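MFP2B (Ascaris suum, PDB 2BJR) enhances the polymerization of the major sperm protein MSP that drives the amoeboid motility of nematode sperm, and binds a zinc ion. Local coordinates at residues 84-88 against 174-179. Sequence-based numbering, arbitrary orientation.
With ZN (zinc ion), chain C.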
# COMPACT_ATOMS: atom_id res chain seq x y z
N GLY A 84 -6.64 -15.18 -4.17
CA GLY A 84 -7.48 -15.82 -5.17
C GLY A 84 -8.41 -14.76 -5.70
O GLY A 84 -8.13 -13.56 -5.58
N ASN A 85 -9.50 -15.19 -6.32
CA ASN A 85 -10.48 -14.26 -6.84
C ASN A 85 -11.89 -14.80 -6.68
O ASN A 85 -12.09 -15.87 -6.08
CB ASN A 85 -10.15 -13.85 -8.29
CG ASN A 85 -10.23 -15.01 -9.27
OD1 ASN A 85 -10.97 -15.98 -9.05
ND2 ASN A 85 -9.47 -14.90 -10.36
N HIS A 86 -12.86 -14.06 -7.17
CA HIS A 86 -14.25 -14.43 -6.92
C HIS A 86 -14.67 -15.79 -7.50
O HIS A 86 -15.62 -16.38 -7.04
CB HIS A 86 -15.19 -13.35 -7.41
CG HIS A 86 -15.15 -13.14 -8.88
ND1 HIS A 86 -16.06 -13.74 -9.73
CD2 HIS A 86 -14.30 -12.44 -9.67
CE1 HIS A 86 -15.79 -13.38 -10.98
NE2 HIS A 86 -14.71 -12.62 -10.97
N LEU A 87 -13.95 -16.30 -8.50
CA LEU A 87 -14.25 -17.63 -9.04
C LEU A 87 -14.01 -18.74 -8.02
O LEU A 87 -14.82 -19.65 -7.92
CB LEU A 87 -13.41 -17.93 -10.27
CG LEU A 87 -13.59 -16.98 -11.46
CD1 LEU A 87 -12.74 -17.49 -12.64
CD2 LEU A 87 -15.06 -16.83 -11.82
N SER A 88 -12.88 -18.67 -7.30
CA SER A 88 -12.54 -19.67 -6.27
C SER A 88 -13.11 -19.34 -4.89
O SER A 88 -13.31 -20.25 -4.08
CB SER A 88 -11.02 -19.87 -6.17
OG SER A 88 -10.31 -18.69 -5.80
N CYS A 174 -11.77 -6.82 -12.95
CA CYS A 174 -11.40 -8.22 -13.03
C CYS A 174 -11.10 -8.66 -14.47
O CYS A 174 -11.82 -8.27 -15.39
CB CYS A 174 -12.51 -9.11 -12.49
SG CYS A 174 -11.90 -10.78 -12.18
N GLU A 175 -10.06 -9.49 -14.63
CA GLU A 175 -9.64 -10.02 -15.94
C GLU A 175 -9.70 -11.55 -16.00
O GLU A 175 -9.05 -12.17 -16.86
CB GLU A 175 -8.21 -9.53 -16.28
CG GLU A 175 -8.17 -8.49 -17.39
CD GLU A 175 -6.98 -7.55 -17.29
OE1 GLU A 175 -5.88 -7.99 -16.84
OE2 GLU A 175 -7.15 -6.36 -17.68
N CYS A 176 -10.48 -12.17 -15.11
CA CYS A 176 -10.78 -13.60 -15.20
C CYS A 176 -11.66 -13.85 -16.44
O CYS A 176 -12.30 -12.94 -16.97
CB CYS A 176 -11.48 -14.11 -13.94
SG CYS A 176 -13.28 -13.87 -13.94
N GLU A 177 -11.71 -15.10 -16.90
CA GLU A 177 -12.39 -15.41 -18.15
C GLU A 177 -13.89 -15.13 -18.14
O GLU A 177 -14.44 -14.82 -19.18
CB GLU A 177 -12.15 -16.86 -18.56
CG GLU A 177 -12.61 -17.14 -19.99
CD GLU A 177 -12.08 -16.13 -21.00
OE1 GLU A 177 -10.88 -16.27 -21.35
OE2 GLU A 177 -12.85 -15.21 -21.42
N GLU A 178 -14.55 -15.22 -16.99
CA GLU A 178 -15.98 -14.92 -16.90
C GLU A 178 -16.26 -13.44 -17.02
O GLU A 178 -17.23 -13.05 -17.67
CB GLU A 178 -16.57 -15.42 -15.58
CG GLU A 178 -16.68 -16.93 -15.44
CD GLU A 178 -17.94 -17.31 -14.66
OE1 GLU A 178 -19.06 -17.15 -15.23
OE2 GLU A 178 -17.84 -17.71 -13.48
N CYS A 179 -15.44 -12.63 -16.34
CA CYS A 179 -15.61 -11.20 -16.36
C CYS A 179 -15.21 -10.64 -17.73
O CYS A 179 -15.81 -9.70 -18.24
CB CYS A 179 -14.80 -10.55 -15.24
SG CYS A 179 -15.36 -10.98 -13.56
ZN ZN C . -13.74 -12.02 -12.66
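His86 reaches across to Cys174, Cys176 and Cys179, and a zinc ion locks the four together in a site of three cysteines and one histidine. His86 NE2 lies 2.0 Å from the zinc, while Cys174 SG and Cys176 SG each sit 2.3 Å from it and Cys179 SG 2.1 Å. The metal is the main clamp, since no hydrogen bond crosses between 84-88 and 174-179. With CG tucked between its backbone N and carbonyl carbon (chi1 64°), the imidazole leaves the start of its helix with NE2 leading. Cys174 SG meets the ring at its edge, in plane; the other two sulfurs approach obliquely. Pro171, in the loop leading to 174-179, also packs on His86.

Two backbone N-H groups steady the thiolates from within 174-179: Cys176 N donates to Cys174 SG, and Cys179 N donates to Cys176 SG at 3.5 Å, nearly straight at 163°. The second bond caps the helix 177-180, and both probably temper the negative charge gathered on sulfur. On the other segment, Asn85 caps the helix that carries His86, its OD1 accepting from Leu87 N.

Away from the metal the contact thins out. Leu87 CD1 rests on Cys176 CB at 3.8 Å, and its other methyl, CD2, comes within 3.4 Å of Glu178 OE2; Leu87 and Glu178 are both solvent-exposed, whereas Cys176 is buried, and this flank has neither salt bridge nor deep packing.

The zinc thus pins the short helix 177-180, in the long link between strands 161-166 and 194-199, against helix 86-89, which joins strands 76-81 and 92-97 at the protein surface.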